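Local coordinates for protein (GYP1P) (Saccharomyces cerevisiae, PDB 1FKM) that stimulates GTP hydrolysis by Ypt/Rab GTPases such as YPT1 and YPT7, supplying arginine and glutamine fingers in trans from the TBC domain described here, at residues 9-14 and 36-41; 32-35 and 41-44; 47-52 and 58-63; 146-151 and 172-177. One frame throughout, in Å; residues are numbered along the deposited sequence.

Contact 1: residues 9-14 and 36-41; sequences SKFDNI and KIHRPV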
loop_
_atom_site.group_PDB
_atom_site.type_symbol
_atom_site.label_atom_id
_atom_site.label_comp_id
_atom_site.label_asym_id
_atom_site.label_seq_id
_atom_site.Cartn_x
_atom_site.Cartn_y
_atom_site.Cartn_z
ATOM N N SER A 9 -14.114 -10.956 17.661
ATOM C CA SER A 9 -14.086 -10.865 19.117
ATOM C C SER A 9 -12.655 -10.863 19.659
ATOM O O SER A 9 -12.355 -10.146 20.609
ATOM C CB SER A 9 -14.860 -12.031 19.739
ATOM O OG SER A 9 -14.821 -11.955 21.153
ATOM N N LYS A 10 -11.783 -11.669 19.063
ATOM C CA LYS A 10 -10.388 -11.729 19.497
ATOM C C LYS A 10 -9.737 -10.361 19.329
ATOM O O LYS A 10 -9.000 -9.905 20.198
ATOM C CB LYS A 10 -9.618 -12.774 18.685
ATOM C CG LYS A 10 -10.100 -14.202 18.894
ATOM C CD LYS A 10 -9.257 -15.192 18.107
ATOM C CE LYS A 10 -7.810 -15.189 18.582
ATOM N NZ LYS A 10 -6.954 -16.117 17.785
ATOM N N PHE A 11 -10.003 -9.704 18.205
ATOM C CA PHE A 11 -9.440 -8.379 17.985
ATOM C C PHE A 11 -10.061 -7.386 18.967
ATOM O O PHE A 11 -9.374 -6.513 19.489
ATOM C CB PHE A 11 -9.686 -7.912 16.545
ATOM C CG PHE A 11 -8.687 -8.441 15.556
ATOM C CD1 PHE A 11 -8.804 -9.729 15.041
ATOM C CD2 PHE A 11 -7.619 -7.645 15.144
ATOM C CE1 PHE A 11 -7.869 -10.217 14.128
ATOM C CE2 PHE A 11 -6.681 -8.122 14.235
ATOM C CZ PHE A 11 -6.803 -9.411 13.722
ATOM N N ASP A 12 -11.359 -7.532 19.229
ATOM C CA ASP A 12 -12.045 -6.634 20.157
ATOM C C ASP A 12 -11.382 -6.608 21.534
ATOM O O ASP A 12 -11.169 -5.539 22.104
ATOM C CB ASP A 12 -13.517 -7.035 20.324
ATOM C CG ASP A 12 -14.370 -6.649 19.130
ATOM O OD1 ASP A 12 -14.253 -5.499 18.661
ATOM O OD2 ASP A 12 -15.169 -7.492 18.669
ATOM N N ASN A 13 -11.065 -7.781 22.069
ATOM C CA ASN A 13 -10.436 -7.856 23.383
ATOM C C ASN A 13 -9.001 -7.343 23.394
ATOM O O ASN A 13 -8.468 -7.005 24.448
ATOM C CB ASN A 13 -10.501 -9.285 23.926
ATOM C CG ASN A 13 -11.917 -9.694 24.301
ATOM O OD1 ASN A 13 -12.640 -8.932 24.943
ATOM N ND2 ASN A 13 -12.315 -10.894 23.905
ATOM N N ILE A 14 -8.374 -7.283 22.225
ATOM C CA ILE A 14 -7.017 -6.764 22.136
ATOM C C ILE A 14 -7.092 -5.245 22.040
ATOM O O ILE A 14 -6.283 -4.526 22.629
ATOM C CB ILE A 14 -6.279 -7.299 20.882
ATOM C CG1 ILE A 14 -5.956 -8.785 21.061
ATOM C CG2 ILE A 14 -4.996 -6.499 20.640
ATOM C CD1 ILE A 14 -5.271 -9.419 19.858
ATOM N N LYS A 36 -12.391 -6.930 8.356
ATOM C CA LYS A 36 -12.613 -5.630 7.729
ATOM C C LYS A 36 -13.068 -4.523 8.677
ATOM O O LYS A 36 -12.622 -3.382 8.554
ATOM C CB LYS A 36 -13.598 -5.756 6.558
ATOM C CG LYS A 36 -14.976 -6.282 6.917
ATOM C CD LYS A 36 -15.886 -6.264 5.695
ATOM C CE LYS A 36 -17.281 -6.791 6.006
ATOM N NZ LYS A 36 -17.260 -8.234 6.372
ATOM N N ILE A 37 -13.934 -4.837 9.630
ATOM C CA ILE A 37 -14.402 -3.804 10.547
ATOM C C ILE A 37 -13.270 -3.213 11.407
ATOM O O ILE A 37 -13.354 -2.068 11.856
ATOM C CB ILE A 37 -15.528 -4.337 11.464
ATOM C CG1 ILE A 37 -16.144 -3.178 12.248
ATOM C CG2 ILE A 37 -14.983 -5.400 12.415
ATOM C CD1 ILE A 37 -17.338 -3.574 13.085
ATOM N N HIS A 38 -12.202 -3.979 11.610
ATOM C CA HIS A 38 -11.081 -3.512 12.429
ATOM C C HIS A 38 -9.912 -2.896 11.673
ATOM O O HIS A 38 -9.043 -2.275 12.285
ATOM C CB HIS A 38 -10.537 -4.662 13.284
ATOM C CG HIS A 38 -11.408 -5.007 14.449
ATOM N ND1 HIS A 38 -11.941 -6.264 14.633
ATOM C CD2 HIS A 38 -11.845 -4.256 15.486
ATOM C CE1 HIS A 38 -12.672 -6.273 15.733
ATOM N NE2 HIS A 38 -12.630 -5.067 16.270
ATOM N N ARG A 39 -9.876 -3.050 10.356
ATOM C CA ARG A 39 -8.748 -2.511 9.604
ATOM C C ARG A 39 -8.373 -1.051 9.834
ATOM O O ARG A 39 -7.196 -0.743 10.020
ATOM C CB ARG A 39 -8.923 -2.758 8.102
ATOM C CG ARG A 39 -8.615 -4.185 7.697
ATOM C CD ARG A 39 -8.291 -4.296 6.210
ATOM N NE ARG A 39 -7.909 -5.657 5.855
ATOM C CZ ARG A 39 -8.712 -6.540 5.271
ATOM N NH1 ARG A 39 -9.962 -6.213 4.964
ATOM N NH2 ARG A 39 -8.263 -7.757 4.996
ATOM N N PRO A 40 -9.347 -0.129 9.810
ATOM C CA PRO A 40 -8.986 1.275 10.025
ATOM C C PRO A 40 -8.105 1.477 11.258
ATOM O O PRO A 40 -6.983 1.977 11.155
ATOM C CB PRO A 40 -10.343 1.958 10.161
ATOM C CG PRO A 40 -11.197 1.151 9.221
ATOM C CD PRO A 40 -10.795 -0.264 9.575
ATOM N N VAL A 41 -8.613 1.071 12.415
ATOM C CA VAL A 41 -7.867 1.220 13.660
ATOM C C VAL A 41 -6.559 0.432 13.689
ATOM O O VAL A 41 -5.506 0.981 14.019
ATOM C CB VAL A 41 -8.723 0.797 14.867
ATOM C CG1 VAL A 41 -7.867 0.745 16.125
ATOM C CG2 VAL A 41 -9.858 1.792 15.059
#
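A histidine-carboxylate hydrogen bond joins helix 4-15, through Asp12, to His38 near the N-terminal end of helix 39-46 of the Rab-GAP TBC domain. NE2 of His38 donates to OD1 of Asp12 over 2.9 Å, with a bent N-H...O angle of 143°. The oxygen lies in the imidazole plane, as suits a ring N-H, yet the proton reaches OD1 from above the carboxylate plane, the two flat groups being turned 71° apart. The same OD1 also forms a salt bridge with Lys16, just past the end of the helix.

Phe11 covers one face of the imidazole with its CB, 3.7 Å from the ring centroid in a CH-pi contact, and Ile37 CG2 lies against the opposite face. With CG anti to its own carbonyl carbon (chi1 -83°), the Phe11 ring is carried past the histidine, so that the two rings, though nearly parallel, barely overlap at a centroid separation of 5.7 Å; it packs on Pro35 and Ile29 instead. A leucine in place of His38 would probably leave Asp12 with Lys16 but without its imidazole N-H, and the flat surface under Phe11 CB would be lost. ND1 of His38 is buried with no polar partner, while NE2 faces an acidic oxygen, a setting that would be expected to favour the proton on NE2.

Contact 2: residues 32-35 and 41-44; sequences NGIP and VVWK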
loop_
_atom_site.group_PDB
_atom_site.type_symbol
_atom_site.label_atom_id
_atom_site.label_comp_id
_atom_site.label_asym_id
_atom_site.label_seq_id
_atom_site.Cartn_x
_atom_site.Cartn_y
_atom_site.Cartn_z
ATOM N N ASN A 32 -2.114 -12.850 10.060
ATOM C CA ASN A 32 -3.001 -13.773 9.366
ATOM C C ASN A 32 -4.288 -13.152 8.842
ATOM O O ASN A 32 -5.218 -13.871 8.495
ATOM C CB ASN A 32 -3.339 -14.949 10.288
ATOM C CG ASN A 32 -2.098 -15.609 10.858
ATOM O OD1 ASN A 32 -1.176 -15.957 10.122
ATOM N ND2 ASN A 32 -2.068 -15.780 12.173
ATOM N N GLY A 33 -4.343 -11.824 8.789
ATOM C CA GLY A 33 -5.531 -11.162 8.285
ATOM C C GLY A 33 -6.308 -10.407 9.345
ATOM O O GLY A 33 -6.471 -10.874 10.474
ATOM N N ILE A 34 -6.803 -9.235 8.971
ATOM C CA ILE A 34 -7.558 -8.394 9.887
ATOM C C ILE A 34 -9.009 -8.264 9.434
ATOM O O ILE A 34 -9.270 -7.932 8.274
ATOM C CB ILE A 34 -6.939 -6.975 9.951
ATOM C CG1 ILE A 34 -5.473 -7.070 10.389
ATOM C CG2 ILE A 34 -7.734 -6.098 10.916
ATOM C CD1 ILE A 34 -4.655 -5.803 10.101
ATOM N N PRO A 35 -9.970 -8.538 10.338
ATOM C CA PRO A 35 -11.395 -8.431 10.008
ATOM C C PRO A 35 -11.619 -7.032 9.431
ATOM O O PRO A 35 -11.097 -6.055 9.970
ATOM C CB PRO A 35 -12.070 -8.602 11.365
ATOM C CG PRO A 35 -11.139 -9.551 12.078
ATOM C CD PRO A 35 -9.784 -8.988 11.731
ATOM N N VAL A 41 -8.613 1.071 12.415
ATOM C CA VAL A 41 -7.867 1.220 13.660
ATOM C C VAL A 41 -6.559 0.432 13.689
ATOM O O VAL A 41 -5.506 0.981 14.019
ATOM C CB VAL A 41 -8.723 0.797 14.867
ATOM C CG1 VAL A 41 -7.867 0.745 16.125
ATOM C CG2 VAL A 41 -9.858 1.792 15.059
ATOM N N VAL A 42 -6.619 -0.846 13.331
ATOM C CA VAL A 42 -5.428 -1.690 13.364
ATOM C C VAL A 42 -4.332 -1.231 12.414
ATOM O O VAL A 42 -3.160 -1.263 12.774
ATOM C CB VAL A 42 -5.785 -3.172 13.084
ATOM C CG1 VAL A 42 -4.521 -4.029 13.116
ATOM C CG2 VAL A 42 -6.774 -3.669 14.139
ATOM N N TRP A 43 -4.694 -0.809 11.204
ATOM C CA TRP A 43 -3.682 -0.327 10.271
ATOM C C TRP A 43 -2.982 0.914 10.839
ATOM O O TRP A 43 -1.764 1.057 10.726
ATOM C CB TRP A 43 -4.313 0.015 8.920
ATOM C CG TRP A 43 -4.452 -1.154 7.995
ATOM C CD1 TRP A 43 -4.602 -2.476 8.342
ATOM C CD2 TRP A 43 -4.517 -1.105 6.564
ATOM N NE1 TRP A 43 -4.759 -3.247 7.207
ATOM C CE2 TRP A 43 -4.711 -2.430 6.105
ATOM C CE3 TRP A 43 -4.432 -0.067 5.624
ATOM C CZ2 TRP A 43 -4.823 -2.744 4.750
ATOM C CZ3 TRP A 43 -4.544 -0.382 4.267
ATOM C CH2 TRP A 43 -4.736 -1.707 3.848
ATOM N N LYS A 44 -3.749 1.813 11.443
ATOM C CA LYS A 44 -3.164 3.027 12.012
ATOM C C LYS A 44 -2.246 2.699 13.186
ATOM O O LYS A 44 -1.218 3.352 13.378
ATOM C CB LYS A 44 -4.265 3.995 12.438
ATOM C CG LYS A 44 -5.093 4.505 11.257
ATOM C CD LYS A 44 -6.241 5.397 11.705
ATOM C CE LYS A 44 -7.191 5.694 10.539
ATOM N NZ LYS A 44 -8.390 6.468 10.973
#
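The indole of Trp43 receives Ile34 at its edge: the CD1 methyl of the isoleucine lies close to the ring plane, 3.8 Å from CD1 of the tryptophan and 3.9 Å from its NE1. The methyl therefore meets the pyrrole rim and not the pi surface. Outside the two segments, Ile251 and Leu258 of helix 247-261 pack against the tryptophan side chain, and its NE1 donates to Asp255 of that helix. The other carboxylate oxygen of Asp255 accepts the backbone N-H of Ile34, so one acidic side chain ties both partners of this edge contact to a third element of the fold.

This is packing within the all-helical TBC domain, where the connection after helix 23-30 folds back on helix 39-46. Val42 meets Ile34 more squarely, the two side chains reaching toward each other tip to tip. The closest approach is 3.5 Å, between Ile34 CD1 and Val42 CG1. A second, looser contact of 4.1 Å runs from Ile34 CG2 to Val42 CG2. Both branches of the isoleucine are thus used. CG1 stands anti to the carbonyl carbon (chi1 -58°) and extends CD1 into the corner between Val42 and Trp43, whereas CG2 lies against Val42 CB and CG2.

No hydrogen bond crosses between the segments, and all three touching residues are buried. Leu15 of helix 4-15 and Leu26 of helix 23-30 press on Val42 as well, while Gly33, just before the isoleucine, passes its carbonyl oxygen to Arg7.

Contact 3: residues 47-52 and 58-63; sequences IGYLPV and EGFLQR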
loop_
_atom_site.group_PDB
_atom_site.type_symbol
_atom_site.label_atom_id
_atom_site.label_comp_id
_atom_site.label_asym_id
_atom_site.label_seq_id
_atom_site.Cartn_x
_atom_site.Cartn_y
_atom_site.Cartn_z
ATOM N N ILE A 47 1.115 0.846 11.690
ATOM C CA ILE A 47 2.029 1.701 10.943
ATOM C C ILE A 47 2.683 2.772 11.824
ATOM O O ILE A 47 3.556 3.519 11.371
ATOM C CB ILE A 47 1.307 2.357 9.733
ATOM C CG1 ILE A 47 2.343 2.790 8.692
ATOM C CG2 ILE A 47 0.459 3.544 10.192
ATOM C CD1 ILE A 47 1.738 3.275 7.400
ATOM N N GLY A 48 2.263 2.834 13.081
ATOM C CA GLY A 48 2.839 3.793 14.012
ATOM C C GLY A 48 2.219 5.177 14.006
ATOM O O GLY A 48 2.865 6.155 14.382
ATOM N N TYR A 49 0.965 5.271 13.579
ATOM C CA TYR A 49 0.288 6.557 13.538
ATOM C C TYR A 49 -0.496 6.739 14.827
ATOM O O TYR A 49 -0.202 7.625 15.625
ATOM C CB TYR A 49 -0.646 6.621 12.321
ATOM C CG TYR A 49 -1.487 7.877 12.236
ATOM C CD1 TYR A 49 -0.900 9.141 12.228
ATOM C CD2 TYR A 49 -2.877 7.795 12.106
ATOM C CE1 TYR A 49 -1.678 10.296 12.082
ATOM C CE2 TYR A 49 -3.659 8.939 11.959
ATOM C CZ TYR A 49 -3.055 10.181 11.945
ATOM O OH TYR A 49 -3.834 11.301 11.766
ATOM N N LEU A 50 -1.489 5.886 15.038
ATOM C CA LEU A 50 -2.301 5.955 16.240
ATOM C C LEU A 50 -1.496 5.434 17.433
ATOM O O LEU A 50 -0.918 4.349 17.378
ATOM C CB LEU A 50 -3.566 5.114 16.059
ATOM C CG LEU A 50 -4.716 5.313 17.048
ATOM C CD1 LEU A 50 -5.279 6.735 16.921
ATOM C CD2 LEU A 50 -5.801 4.300 16.753
ATOM N N PRO A 51 -1.428 6.214 18.526
ATOM C CA PRO A 51 -0.668 5.746 19.692
ATOM C C PRO A 51 -1.339 4.551 20.369
ATOM O O PRO A 51 -2.563 4.464 20.415
ATOM C CB PRO A 51 -0.606 6.987 20.591
ATOM C CG PRO A 51 -1.829 7.762 20.211
ATOM C CD PRO A 51 -1.885 7.603 18.709
ATOM N N VAL A 52 -0.539 3.622 20.885
ATOM C CA VAL A 52 -1.099 2.448 21.549
ATOM C C VAL A 52 -1.765 2.794 22.881
ATOM O O VAL A 52 -2.630 2.060 23.351
ATOM C CB VAL A 52 -0.028 1.357 21.770
ATOM C CG1 VAL A 52 0.416 0.804 20.420
ATOM C CG2 VAL A 52 1.165 1.929 22.543
ATOM N N GLU A 58 -7.130 10.660 21.349
ATOM C CA GLU A 58 -7.959 11.820 21.039
ATOM C C GLU A 58 -7.128 13.069 20.770
ATOM O O GLU A 58 -7.310 13.742 19.752
ATOM C CB GLU A 58 -8.933 12.118 22.180
ATOM C CG GLU A 58 -9.817 13.326 21.898
ATOM C CD GLU A 58 -10.546 13.825 23.126
ATOM O OE1 GLU A 58 -9.867 14.234 24.091
ATOM O OE2 GLU A 58 -11.796 13.811 23.123
ATOM N N GLY A 59 -6.225 13.378 21.694
ATOM C CA GLY A 59 -5.387 14.549 21.540
ATOM C C GLY A 59 -4.442 14.412 20.365
ATOM O O GLY A 59 -4.188 15.380 19.647
ATOM N N PHE A 60 -3.914 13.206 20.172
ATOM C CA PHE A 60 -2.991 12.953 19.076
ATOM C C PHE A 60 -3.651 13.263 17.734
ATOM O O PHE A 60 -3.085 13.970 16.911
ATOM C CB PHE A 60 -2.541 11.492 19.078
ATOM C CG PHE A 60 -1.705 11.121 17.884
ATOM C CD1 PHE A 60 -0.344 11.398 17.857
ATOM C CD2 PHE A 60 -2.291 10.523 16.772
ATOM C CE1 PHE A 60 0.427 11.089 16.740
ATOM C CE2 PHE A 60 -1.530 10.210 15.648
ATOM C CZ PHE A 60 -0.166 10.494 15.634
ATOM N N LEU A 61 -4.847 12.722 17.526
ATOM C CA LEU A 61 -5.581 12.924 16.279
ATOM C C LEU A 61 -5.954 14.386 16.051
ATOM O O LEU A 61 -5.833 14.895 14.937
ATOM C CB LEU A 61 -6.835 12.044 16.258
ATOM C CG LEU A 61 -6.585 10.529 16.146
ATOM C CD1 LEU A 61 -7.895 9.782 16.256
ATOM C CD2 LEU A 61 -5.915 10.207 14.811
ATOM N N GLN A 62 -6.406 15.065 17.102
ATOM C CA GLN A 62 -6.768 16.472 16.977
ATOM C C GLN A 62 -5.570 17.269 16.481
ATOM O O GLN A 62 -5.690 18.075 15.559
ATOM C CB GLN A 62 -7.240 17.037 18.320
ATOM C CG GLN A 62 -8.541 16.450 18.822
ATOM C CD GLN A 62 -8.952 17.016 20.171
ATOM O OE1 GLN A 62 -8.149 17.069 21.106
ATOM N NE2 GLN A 62 -10.208 17.432 20.283
ATOM N N ARG A 63 -4.411 17.032 17.082
ATOM C CA ARG A 63 -3.199 17.743 16.697
ATOM C C ARG A 63 -2.715 17.389 15.293
ATOM O O ARG A 63 -2.300 18.266 14.535
ATOM C CB ARG A 63 -2.085 17.482 17.718
ATOM C CG ARG A 63 -2.402 18.053 19.100
ATOM C CD ARG A 63 -1.235 17.963 20.080
ATOM N NE ARG A 63 -0.973 16.606 20.558
ATOM C CZ ARG A 63 -0.161 15.738 19.962
ATOM N NH1 ARG A 63 0.481 16.079 18.851
ATOM N NH2 ARG A 63 0.014 14.530 20.484
#
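Tyr49 and Phe60 form a T-shaped pair, the edge of the phenylalanine pointing at the face of the tyrosine with the ring planes 72° apart and the centroids separated by 5.2 Å. CE2 of Phe60 does the touching, 3.6 Å from Tyr49 CE1 and set toward the rim of the phenol ring. CG of Phe60 stands anti to the backbone nitrogen (chi1 174°), which extends the ring from the helix to lie between Tyr49 and Pro51.

Pro51 covers one face of Phe60, its CD making a CH-pi contact 3.9 Å from the ring centroid. The tyrosine, the proline and the intervening Leu50 belong to the connection between helices 39-46 and 57-74, which opens with a Schellman motif at Gly48, whose phi is positive. An alanine in place of Phe60 would probably open a gap between Tyr49 and Pro51, leaving the phenol without its edge-on partner and the proline CD without a ring.

Leu61, next along the helix, brings CD2 to the hydroxyl end of the phenol, at about a right angle to it and 3.8 Å from Tyr49 OH, a hydroxyl hydrogen-bonded to Asp177 of helix 168-186. Its second methyl, CD1, meets CD1 of Leu50 at 4.1 Å.

Contact 4: residues 146-151 and 172-177; sequences TEYLPP and TDLEAD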
loop_
_atom_site.group_PDB
_atom_site.type_symbol
_atom_site.label_atom_id
_atom_site.label_comp_id
_atom_site.label_asym_id
_atom_site.label_seq_id
_atom_site.Cartn_x
_atom_site.Cartn_y
_atom_site.Cartn_z
ATOM N N THR A 146 -13.758 3.192 4.950
ATOM C CA THR A 146 -14.740 2.235 5.460
ATOM C C THR A 146 -15.187 2.514 6.883
ATOM O O THR A 146 -16.267 2.097 7.284
ATOM C CB THR A 146 -14.242 0.757 5.372
ATOM O OG1 THR A 146 -13.115 0.557 6.236
ATOM C CG2 THR A 146 -13.854 0.412 3.937
ATOM N N GLU A 147 -14.361 3.217 7.646
ATOM C CA GLU A 147 -14.709 3.535 9.025
ATOM C C GLU A 147 -15.906 4.486 9.100
ATOM O O GLU A 147 -16.552 4.588 10.139
ATOM C CB GLU A 147 -13.517 4.175 9.738
ATOM C CG GLU A 147 -13.646 4.168 11.250
ATOM C CD GLU A 147 -12.423 4.727 11.946
ATOM O OE1 GLU A 147 -11.765 5.627 11.382
ATOM O OE2 GLU A 147 -12.125 4.272 13.068
ATOM N N TYR A 148 -16.194 5.184 8.005
ATOM C CA TYR A 148 -17.308 6.142 7.972
ATOM C C TYR A 148 -18.615 5.565 7.435
ATOM O O TYR A 148 -19.629 6.267 7.360
ATOM C CB TYR A 148 -16.912 7.369 7.146
ATOM C CG TYR A 148 -15.790 8.163 7.768
ATOM C CD1 TYR A 148 -16.052 9.172 8.698
ATOM C CD2 TYR A 148 -14.463 7.880 7.461
ATOM C CE1 TYR A 148 -15.018 9.879 9.303
ATOM C CE2 TYR A 148 -13.421 8.580 8.064
ATOM C CZ TYR A 148 -13.705 9.575 8.981
ATOM O OH TYR A 148 -12.675 10.260 9.578
ATOM N N LEU A 149 -18.584 4.294 7.054
ATOM C CA LEU A 149 -19.758 3.604 6.532
ATOM C C LEU A 149 -20.267 2.631 7.580
ATOM O O LEU A 149 -19.520 2.225 8.470
ATOM C CB LEU A 149 -19.392 2.788 5.289
ATOM C CG LEU A 149 -19.175 3.474 3.944
ATOM C CD1 LEU A 149 -18.594 2.481 2.953
ATOM C CD2 LEU A 149 -20.499 4.022 3.445
ATOM N N PRO A 150 -21.555 2.255 7.497
ATOM C CA PRO A 150 -22.090 1.299 8.471
ATOM C C PRO A 150 -21.316 0.006 8.201
ATOM O O PRO A 150 -21.013 -0.302 7.046
ATOM C CB PRO A 150 -23.560 1.174 8.061
ATOM C CG PRO A 150 -23.864 2.521 7.465
ATOM C CD PRO A 150 -22.625 2.791 6.637
ATOM N N PRO A 151 -20.979 -0.761 9.250
ATOM C CA PRO A 151 -20.236 -2.006 9.033
ATOM C C PRO A 151 -20.839 -2.894 7.944
ATOM O O PRO A 151 -20.121 -3.540 7.178
ATOM C CB PRO A 151 -20.277 -2.669 10.406
ATOM C CG PRO A 151 -20.248 -1.488 11.333
ATOM C CD PRO A 151 -21.235 -0.543 10.686
ATOM N N THR A 172 -11.866 15.826 5.515
ATOM C CA THR A 172 -10.559 16.410 5.781
ATOM C C THR A 172 -9.826 15.581 6.839
ATOM O O THR A 172 -8.606 15.424 6.768
ATOM C CB THR A 172 -10.674 17.882 6.250
ATOM O OG1 THR A 172 -11.316 18.653 5.227
ATOM C CG2 THR A 172 -9.291 18.475 6.503
ATOM N N ASP A 173 -10.563 15.055 7.815
ATOM C CA ASP A 173 -9.955 14.205 8.845
ATOM C C ASP A 173 -9.411 12.945 8.166
ATOM O O ASP A 173 -8.332 12.470 8.495
ATOM C CB ASP A 173 -10.976 13.765 9.897
ATOM C CG ASP A 173 -11.436 14.899 10.791
ATOM O OD1 ASP A 173 -10.712 15.912 10.911
ATOM O OD2 ASP A 173 -12.524 14.761 11.390
ATOM N N LEU A 174 -10.192 12.401 7.235
ATOM C CA LEU A 174 -9.812 11.206 6.481
ATOM C C LEU A 174 -8.538 11.498 5.686
ATOM O O LEU A 174 -7.608 10.685 5.650
ATOM C CB LEU A 174 -10.946 10.809 5.527
ATOM C CG LEU A 174 -10.617 9.743 4.466
ATOM C CD1 LEU A 174 -10.359 8.407 5.145
ATOM C CD2 LEU A 174 -11.762 9.627 3.476
ATOM N N GLU A 175 -8.511 12.669 5.050
ATOM C CA GLU A 175 -7.361 13.103 4.264
ATOM C C GLU A 175 -6.108 13.164 5.128
ATOM O O GLU A 175 -5.040 12.720 4.721
ATOM C CB GLU A 175 -7.620 14.493 3.662
ATOM C CG GLU A 175 -8.458 14.486 2.389
ATOM C CD GLU A 175 -8.783 15.889 1.896
ATOM O OE1 GLU A 175 -7.935 16.799 2.040
ATOM O OE2 GLU A 175 -9.886 16.077 1.348
ATOM N N ALA A 176 -6.249 13.733 6.319
ATOM C CA ALA A 176 -5.126 13.863 7.243
ATOM C C ALA A 176 -4.581 12.490 7.656
ATOM O O ALA A 176 -3.370 12.248 7.601
ATOM C CB ALA A 176 -5.569 14.651 8.476
ATOM N N ASP A 177 -5.471 11.592 8.067
ATOM C CA ASP A 177 -5.042 10.260 8.478
ATOM C C ASP A 177 -4.335 9.551 7.321
ATOM O O ASP A 177 -3.294 8.931 7.513
ATOM C CB ASP A 177 -6.234 9.414 8.930
ATOM C CG ASP A 177 -6.883 9.939 10.206
ATOM O OD1 ASP A 177 -6.342 10.887 10.825
ATOM O OD2 ASP A 177 -7.937 9.389 10.597
HETATM O O HOH W 1 -10.312 9.251 9.153
HETATM O O HOH W 2 -13.687 12.127 11.508
#
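Tyr148 reaches from the connection after helix 133-145 to Asp173 and Leu174 on helix 168-186, within the helical TBC domain, and two water bridges carry the polar part of the contact.

At Asp173 the side chains cross at about a right angle, CB lying 3.9 Å from Tyr148 OH, while the planes of ring and carboxylate are only 30° apart. No direct hydrogen bond joins the two residues; a water stands between them, 2.9 Å from Tyr148 OH, and donates to Asp173 OD2. The other carboxylate oxygen, OD1, is held by a salt bridge to Arg69 of helix 57-74.

Leu174 supplies the apolar side: its CB comes obliquely to the phenol ring, 4.2 Å from Tyr148 CE2. Having CG anti to the backbone nitrogen (chi1 169°), the leucine directs its branch toward Phe141, Phe144 and Leu145 of helix 133-145.

Asp177, one turn beyond Asp173, is the second acidic end point. A second water, also bonded to the tyrosine hydroxyl, donates to its OD2, and the same oxygen forms salt bridges with Arg65 and Lys44, so that positive charge gathers round this carboxylate. The tyrosine hydroxyl is thus linked through separate waters to two successive turns, both waters near its ring plane; the shorter link has its water 2.6 Å from Tyr148 OH and 2.8 Å from Asp177 OD2.

In the fold
Contacts 1 and 2 are neighbours, their centres about 7 Å apart; both use helix 39-46 and share Val41. Contact 3 follows along the chain on the connection from that helix to helix 57-74, its centre about 16 Å from that of contact 2, and contact 4 comes last, on helix 168-186. Asp177 of contact 4 draws the later three together, being shared with Lys44 of contact 2 and Tyr49 of contact 3. Contact 1 joins helix 4-15 to the start of helix 39-46, and the others tie connections between helices to helices 39-46, 57-74 and 168-186 of the TBC domain; all lie away from its arginine and glutamine fingers.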